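PDB 3EUW: Myo-inositol dehydrogenase from Corynebacterium glutamicum, which probably catalyses the NAD+-dependent oxidation of myo-inositol at its 2-hydroxyl, as a member of the Gfo/Idh/MocA oxidoreductase family. Local coordinates for residues Ala107-Ile112 and Asn306-Val311; Lys118-Phe123 and Gln301-Asn306. All blocks are in the same frame, centred on the assembly; numbering follows the deposited sequence.

Contact 1 (Ala107-Ile112 and Asn306-Val311)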
ATOM      1  N   ALA A 107       3.024  35.555  33.057  1.00 32.11           N
ATOM      2  CA  ALA A 107       3.951  36.198  33.980  1.00 33.87           C
ATOM      3  C   ALA A 107       5.364  36.097  33.424  1.00 33.97           C
ATOM      4  O   ALA A 107       6.094  37.085  33.357  1.00 34.95           O
ATOM      5  CB  ALA A 107       3.875  35.535  35.343  1.00 33.09           C
ATOM      6  N   CYS A 108       5.738  34.889  33.019  1.00 33.46           N
ATOM      7  CA  CYS A 108       7.059  34.662  32.459  1.00 31.83           C
ATOM      8  C   CYS A 108       7.314  35.583  31.268  1.00 32.88           C
ATOM      9  O   CYS A 108       8.370  36.210  31.175  1.00 32.40           O
ATOM     10  CB  CYS A 108       7.210  33.205  32.031  1.00 29.56           C
ATOM     11  SG  CYS A 108       8.678  32.904  31.046  1.00 27.71           S
ATOM     12  N   LYS A 109       6.343  35.672  30.365  1.00 34.43           N
ATOM     13  CA  LYS A 109       6.490  36.517  29.187  1.00 36.38           C
ATOM     14  C   LYS A 109       6.778  37.979  29.533  1.00 37.18           C
ATOM     15  O   LYS A 109       7.513  38.661  28.820  1.00 35.83           O
ATOM     16  CB  LYS A 109       5.239  36.441  28.328  1.00 37.28           C
ATOM     17  CG  LYS A 109       5.347  37.202  27.025  1.00 40.76           C
ATOM     18  CD  LYS A 109       4.098  36.976  26.196  1.00 45.46           C
ATOM     19  CE  LYS A 109       4.194  37.636  24.837  1.00 47.57           C
ATOM     20  NZ  LYS A 109       2.992  37.310  24.025  1.00 49.74           N
ATOM     21  N   GLU A 110       6.185  38.455  30.622  1.00 38.47           N
ATOM     22  CA  GLU A 110       6.383  39.826  31.065  1.00 40.80           C
ATOM     23  C   GLU A 110       7.780  40.045  31.648  1.00 39.99           C
ATOM     24  O   GLU A 110       8.463  41.005  31.302  1.00 38.47           O
ATOM     25  CB  GLU A 110       5.320  40.193  32.103  1.00 44.66           C
ATOM     26  CG  GLU A 110       4.047  40.775  31.511  1.00 50.99           C
ATOM     27  CD  GLU A 110       2.824  40.531  32.383  1.00 55.60           C
ATOM     28  OE1 GLU A 110       2.960  40.538  33.628  1.00 58.60           O
ATOM     29  OE2 GLU A 110       1.722  40.343  31.819  1.00 57.37           O
ATOM     30  N   LYS A 111       8.211  39.148  32.525  1.00 39.64           N
ATOM     31  CA  LYS A 111       9.522  39.284  33.136  1.00 40.56           C
ATOM     32  C   LYS A 111      10.654  39.284  32.110  1.00 40.00           C
ATOM     33  O   LYS A 111      11.546  40.128  32.166  1.00 40.83           O
ATOM     34  CB  LYS A 111       9.753  38.170  34.161  1.00 42.22           C
ATOM     35  CG  LYS A 111      11.060  38.319  34.930  1.00 45.80           C
ATOM     36  CD  LYS A 111      11.199  37.294  36.052  1.00 48.10           C
ATOM     37  CE  LYS A 111      10.177  37.519  37.161  1.00 50.67           C
ATOM     38  NZ  LYS A 111      10.357  36.565  38.299  1.00 49.46           N
ATOM     39  N   ILE A 112      10.611  38.353  31.165  1.00 38.58           N
ATOM     40  CA  ILE A 112      11.661  38.253  30.158  1.00 36.31           C
ATOM     41  C   ILE A 112      11.541  39.267  29.021  1.00 36.56           C
ATOM     42  O   ILE A 112      12.534  39.610  28.380  1.00 36.20           O
ATOM     43  CB  ILE A 112      11.711  36.831  29.550  1.00 36.27           C
ATOM     44  CG1 ILE A 112      10.444  36.558  28.743  1.00 35.28           C
ATOM     45  CG2 ILE A 112      11.828  35.799  30.655  1.00 35.74           C
ATOM     46  CD1 ILE A 112      10.452  35.220  28.054  1.00 38.10           C
ATOM     47  N   ASN A 306       8.500  29.384  18.025  1.00 21.13           N
ATOM     48  CA  ASN A 306       8.925  30.386  18.994  1.00 20.43           C
ATOM     49  C   ASN A 306       8.105  30.360  20.287  1.00 21.39           C
ATOM     50  O   ASN A 306       7.177  29.558  20.454  1.00 19.85           O
ATOM     51  CB  ASN A 306       8.852  31.793  18.387  1.00 20.24           C
ATOM     52  CG  ASN A 306       7.445  32.192  17.989  1.00 22.27           C
ATOM     53  OD1 ASN A 306       6.480  31.947  18.716  1.00 21.48           O
ATOM     54  ND2 ASN A 306       7.324  32.832  16.837  1.00 23.04           N
ATOM     55  N   PHE A 307       8.458  31.265  21.194  1.00 20.54           N
ATOM     56  CA  PHE A 307       7.785  31.386  22.473  1.00 21.02           C
ATOM     57  C   PHE A 307       6.280  31.534  22.262  1.00 20.41           C
ATOM     58  O   PHE A 307       5.479  30.869  22.917  1.00 19.96           O
ATOM     59  CB  PHE A 307       8.324  32.611  23.218  1.00 20.85           C
ATOM     60  CG  PHE A 307       7.816  32.743  24.624  1.00 19.93           C
ATOM     61  CD1 PHE A 307       8.491  32.142  25.680  1.00 19.51           C
ATOM     62  CD2 PHE A 307       6.664  33.483  24.894  1.00 19.36           C
ATOM     63  CE1 PHE A 307       8.031  32.277  26.993  1.00 20.53           C
ATOM     64  CE2 PHE A 307       6.195  33.622  26.201  1.00 17.33           C
ATOM     65  CZ  PHE A 307       6.879  33.018  27.253  1.00 17.71           C
ATOM     66  N   GLU A 308       5.912  32.407  21.334  1.00 21.58           N
ATOM     67  CA  GLU A 308       4.515  32.683  21.023  1.00 21.91           C
ATOM     68  C   GLU A 308       3.748  31.431  20.597  1.00 18.83           C
ATOM     69  O   GLU A 308       2.583  31.277  20.935  1.00 16.81           O
ATOM     70  CB  GLU A 308       4.426  33.752  19.928  1.00 24.17           C
ATOM     71  CG  GLU A 308       3.141  34.540  19.941  1.00 30.40           C
ATOM     72  CD  GLU A 308       2.859  35.152  21.303  1.00 34.83           C
ATOM     73  OE1 GLU A 308       3.766  35.793  21.883  1.00 38.08           O
ATOM     74  OE2 GLU A 308       1.723  34.996  21.791  1.00 35.77           O
ATOM     75  N   ASP A 309       4.396  30.543  19.851  1.00 18.70           N
ATOM     76  CA  ASP A 309       3.727  29.318  19.430  1.00 18.15           C
ATOM     77  C   ASP A 309       3.407  28.483  20.662  1.00 17.17           C
ATOM     78  O   ASP A 309       2.428  27.741  20.680  1.00 17.82           O
ATOM     79  CB  ASP A 309       4.608  28.509  18.476  1.00 18.71           C
ATOM     80  CG  ASP A 309       4.867  29.232  17.165  1.00 20.04           C
ATOM     81  OD1 ASP A 309       3.902  29.742  16.551  1.00 18.32           O
ATOM     82  OD2 ASP A 309       6.039  29.279  16.742  1.00 21.36           O
ATOM     83  N   GLY A 310       4.239  28.617  21.691  1.00 17.44           N
ATOM     84  CA  GLY A 310       4.022  27.882  22.924  1.00 18.10           C
ATOM     85  C   GLY A 310       2.844  28.445  23.703  1.00 17.96           C
ATOM     86  O   GLY A 310       2.087  27.711  24.334  1.00 16.69           O
ATOM     87  N   VAL A 311       2.687  29.762  23.644  1.00 18.77           N
ATOM     88  CA  VAL A 311       1.599  30.424  24.343  1.00 18.86           C
ATOM     89  C   VAL A 311       0.253  30.085  23.703  1.00 17.68           C
ATOM     90  O   VAL A 311      -0.688  29.683  24.386  1.00 17.35           O
ATOM     91  CB  VAL A 311       1.784  31.962  24.317  1.00 20.07           C
ATOM     92  CG1 VAL A 311       0.638  32.639  25.042  1.00 20.11           C
ATOM     93  CG2 VAL A 311       3.123  32.336  24.952  1.00 20.48           C
TER
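F307 and K109 carry a helix-to-helix contact in which an aromatic side chain and a salt bridge span the gap between the last turns of helix 102-112 and the first turn of helix 307-326. The two short segments run nearly antiparallel, at 159°, with their axes 12.1 Å apart at the closest, so long side chains bridge it. With its CG anti to the backbone N (chi1 -173°), F307 reaches out from its helix, and the far end of its ring packs against C108, K109 and I112 on the facing side of the other helix. K109 CB lies 3.7 Å from F307 CE2, oblique to the ring. At the ring edge, near its plane, C108 SG lies 4.2 Å from F307 CE1, a cysteine sulfur-aromatic contact. I112, whose side chain runs to meet that of F307, brings CD1 to 4.0 Å from F307 CE1. K109 runs on past the ring fully extended, and its NZ donates to E308 OE1 at 2.7 Å on the syn side of that oxygen, closing the less buried margin. The E308 chain bends at chi2 (54°) to meet it. At the start of this helix N306 and D309 form a capping box: D309 N donates to N306 OD1, and N306 N to D309 OD2. R183 takes the other D309 oxygen in a salt bridge, while helix 78-87 packs on C108 through V79 and T83, and I98 and A116 touch F307.

Contact 2 (Lys118-Phe123 and Gln301-Asn306)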
ATOM      1  N   LYS A 118      14.731  34.474  22.378  1.00 26.60           N
ATOM      2  CA  LYS A 118      15.812  33.498  22.495  1.00 26.02           C
ATOM      3  C   LYS A 118      15.269  32.127  22.889  1.00 25.66           C
ATOM      4  O   LYS A 118      16.025  31.200  23.187  1.00 23.17           O
ATOM      5  CB  LYS A 118      16.851  33.971  23.515  1.00 26.43           C
ATOM      6  CG  LYS A 118      17.749  35.086  22.989  1.00 29.03           C
ATOM      7  CD  LYS A 118      18.776  35.526  24.029  1.00 32.33           C
ATOM      8  CE  LYS A 118      19.726  36.593  23.468  1.00 33.35           C
ATOM      9  NZ  LYS A 118      20.601  36.056  22.379  1.00 34.68           N
ATOM     10  N   VAL A 119      13.948  31.998  22.875  1.00 23.77           N
ATOM     11  CA  VAL A 119      13.335  30.732  23.230  1.00 23.80           C
ATOM     12  C   VAL A 119      12.808  29.988  22.010  1.00 21.87           C
ATOM     13  O   VAL A 119      12.108  30.560  21.172  1.00 21.39           O
ATOM     14  CB  VAL A 119      12.162  30.929  24.217  1.00 23.43           C
ATOM     15  CG1 VAL A 119      11.619  29.576  24.658  1.00 24.20           C
ATOM     16  CG2 VAL A 119      12.626  31.717  25.422  1.00 23.83           C
HETATM   17  N   MSE A 120      13.185  28.722  21.894  1.00 19.92           N
HETATM   18  CA  MSE A 120      12.680  27.885  20.827  1.00 18.13           C
HETATM   19  C   MSE A 120      11.830  26.810  21.493  1.00 18.30           C
HETATM   20  O   MSE A 120      12.273  26.179  22.451  1.00 18.54           O
HETATM   21  CB  MSE A 120      13.812  27.208  20.064  1.00 15.96           C
HETATM   22  CG  MSE A 120      13.255  26.304  19.000  1.00 13.07           C
HETATM   23 SE   MSE A 120      14.668  25.628  17.879  1.00 18.58          SE
HETATM   24  CE  MSE A 120      13.607  24.579  16.568  1.00 13.97           C
ATOM     25  N   LEU A 121      10.611  26.604  21.013  1.00 17.91           N
ATOM     26  CA  LEU A 121       9.754  25.588  21.614  1.00 17.32           C
ATOM     27  C   LEU A 121       9.957  24.270  20.903  1.00 16.21           C
ATOM     28  O   LEU A 121      10.011  24.220  19.670  1.00 15.93           O
ATOM     29  CB  LEU A 121       8.286  26.002  21.589  1.00 16.68           C
ATOM     30  CG  LEU A 121       7.897  26.184  23.059  1.00 21.56           C
ATOM     31  CD1 LEU A 121       8.175  27.619  23.492  1.00 21.52           C
ATOM     32  CD2 LEU A 121       6.456  25.836  23.269  1.00 23.47           C
ATOM     33  N   GLY A 122      10.070  23.205  21.691  1.00 15.07           N
ATOM     34  CA  GLY A 122      10.339  21.892  21.128  1.00 14.24           C
ATOM     35  C   GLY A 122       9.200  21.093  20.535  1.00 13.93           C
ATOM     36  O   GLY A 122       9.011  19.936  20.916  1.00 13.87           O
ATOM     37  N   PHE A 123       8.436  21.693  19.620  1.00 10.78           N
ATOM     38  CA  PHE A 123       7.351  20.957  18.965  1.00 12.37           C
ATOM     39  C   PHE A 123       8.037  20.200  17.838  1.00 12.38           C
ATOM     40  O   PHE A 123       8.006  20.603  16.672  1.00 10.40           O
ATOM     41  CB  PHE A 123       6.294  21.910  18.417  1.00 11.79           C
ATOM     42  CG  PHE A 123       5.439  22.533  19.485  1.00 13.62           C
ATOM     43  CD1 PHE A 123       4.652  21.742  20.315  1.00 11.75           C
ATOM     44  CD2 PHE A 123       5.424  23.910  19.665  1.00 11.18           C
ATOM     45  CE1 PHE A 123       3.857  22.324  21.316  1.00 13.03           C
ATOM     46  CE2 PHE A 123       4.640  24.499  20.657  1.00 12.84           C
ATOM     47  CZ  PHE A 123       3.856  23.706  21.483  1.00 12.63           C
ATOM     48  N   GLN A 301      18.855  35.295  14.618  1.00 37.52           N
ATOM     49  CA  GLN A 301      17.677  35.820  13.928  1.00 37.92           C
ATOM     50  C   GLN A 301      16.344  35.313  14.505  1.00 36.56           C
ATOM     51  O   GLN A 301      15.280  35.585  13.943  1.00 36.37           O
ATOM     52  CB  GLN A 301      17.753  35.457  12.441  1.00 40.68           C
ATOM     53  CG  GLN A 301      19.027  35.925  11.753  1.00 44.93           C
ATOM     54  CD  GLN A 301      18.941  37.357  11.262  1.00 47.97           C
ATOM     55  OE1 GLN A 301      18.505  38.256  11.987  1.00 49.06           O
ATOM     56  NE2 GLN A 301      19.369  37.577  10.022  1.00 50.46           N
ATOM     57  N   GLY A 302      16.397  34.578  15.612  1.00 34.65           N
ATOM     58  CA  GLY A 302      15.172  34.067  16.210  1.00 31.64           C
ATOM     59  C   GLY A 302      14.944  32.581  15.989  1.00 29.47           C
ATOM     60  O   GLY A 302      15.685  31.924  15.262  1.00 27.92           O
ATOM     61  N   PHE A 303      13.899  32.048  16.608  1.00 27.97           N
ATOM     62  CA  PHE A 303      13.602  30.626  16.491  1.00 25.85           C
ATOM     63  C   PHE A 303      12.191  30.337  16.009  1.00 24.50           C
ATOM     64  O   PHE A 303      11.304  31.191  16.065  1.00 23.75           O
ATOM     65  CB  PHE A 303      13.791  29.935  17.844  1.00 24.67           C
ATOM     66  CG  PHE A 303      15.198  29.932  18.333  1.00 24.60           C
ATOM     67  CD1 PHE A 303      16.167  29.161  17.703  1.00 23.05           C
ATOM     68  CD2 PHE A 303      15.560  30.687  19.435  1.00 24.54           C
ATOM     69  CE1 PHE A 303      17.477  29.140  18.167  1.00 23.89           C
ATOM     70  CE2 PHE A 303      16.872  30.673  19.904  1.00 24.05           C
ATOM     71  CZ  PHE A 303      17.827  29.897  19.267  1.00 22.52           C
ATOM     72  N   SER A 304      11.998  29.108  15.553  1.00 23.92           N
ATOM     73  CA  SER A 304      10.699  28.645  15.096  1.00 24.20           C
ATOM     74  C   SER A 304      10.658  27.126  15.259  1.00 21.47           C
ATOM     75  O   SER A 304      11.495  26.420  14.713  1.00 21.84           O
ATOM     76  CB  SER A 304      10.482  29.006  13.626  1.00 23.57           C
ATOM     77  OG  SER A 304       9.215  28.539  13.200  1.00 28.25           O
ATOM     78  N   PRO A 305       9.710  26.611  16.047  1.00 20.85           N
ATOM     79  CA  PRO A 305       8.641  27.301  16.782  1.00 20.88           C
ATOM     80  C   PRO A 305       9.204  28.276  17.818  1.00 20.70           C
ATOM     81  O   PRO A 305      10.248  28.013  18.426  1.00 20.38           O
ATOM     82  CB  PRO A 305       7.890  26.156  17.460  1.00 19.18           C
ATOM     83  CG  PRO A 305       8.150  24.987  16.568  1.00 20.48           C
ATOM     84  CD  PRO A 305       9.609  25.157  16.251  1.00 21.25           C
ATOM     85  N   ASN A 306       8.500  29.384  18.025  1.00 21.13           N
ATOM     86  CA  ASN A 306       8.925  30.386  18.994  1.00 20.43           C
ATOM     87  C   ASN A 306       8.105  30.360  20.287  1.00 21.39           C
ATOM     88  O   ASN A 306       7.177  29.558  20.454  1.00 19.85           O
ATOM     89  CB  ASN A 306       8.852  31.793  18.387  1.00 20.24           C
ATOM     90  CG  ASN A 306       7.445  32.192  17.989  1.00 22.27           C
ATOM     91  OD1 ASN A 306       6.480  31.947  18.716  1.00 21.48           O
ATOM     92  ND2 ASN A 306       7.324  32.832  16.837  1.00 23.04           N
TER
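M120, a selenomethionine, and F303 meet at the apolar centre, their side chains crossing at about a right angle. M120 CB lies 3.5 Å from F303 CG, oblique to the ring, and the extended M120 chain then passes beside it. M120 SE comes 3.8 Å from F303 CD1, an oblique Met-aromatic contact, before M120 CE arrives 3.4 Å from S304 O and close to P305 CD. M120 CG points opposite its own backbone N (chi1 178°), which sets the chain on this course; the M120 side chain also touches F127 and, on helix 283-299, E289, T292 and F293. The ring of F293 also meets that of F303. Further along, P305, preceded by a cis peptide bond, presses its ring on the backbone of L121, with P305 CB 3.6 Å from L121 O. P305 CB also touches the edge of the F123 ring, 4.0 Å from F123 CD2. Strand 119-121 is the outermost strand of the parallel Rossmann sheet in this chain; it is bonded on one side to strand 92-94 through A92 and C94, and the irregular 301-306 segment lies along its other side. G122 is the centre of an inverse gamma turn. At the polar edge L121 N donates to P305 O over 3.0 Å, at an N-H...O angle of 159°. M120 CA adds a CH...O contact to the same oxygen. Near the start of the strand, K118 O lies 3.4 Å from F303 CE2, while N306 OD1 accepts from D309 N.

Both contacts fasten the chain around the start of helix 307-326 to the last strand of the parallel Rossmann sheet and the helix just before it: contact 1 holds helix 102-112 and contact 2 strand 119-121, the next element in sequence. N306 belongs to both, ending the 301-306 segment and capping the helix. Contact 2 is the more buried and extensive, 415 against 213 Å², and combines apolar packing with a backbone bond at a sheet edge; contact 1 joins two helices by side chains alone and has a charged pair at its more exposed margin. Their centres lie 11 Å apart, and they touch where L121 and F123 pack on G310.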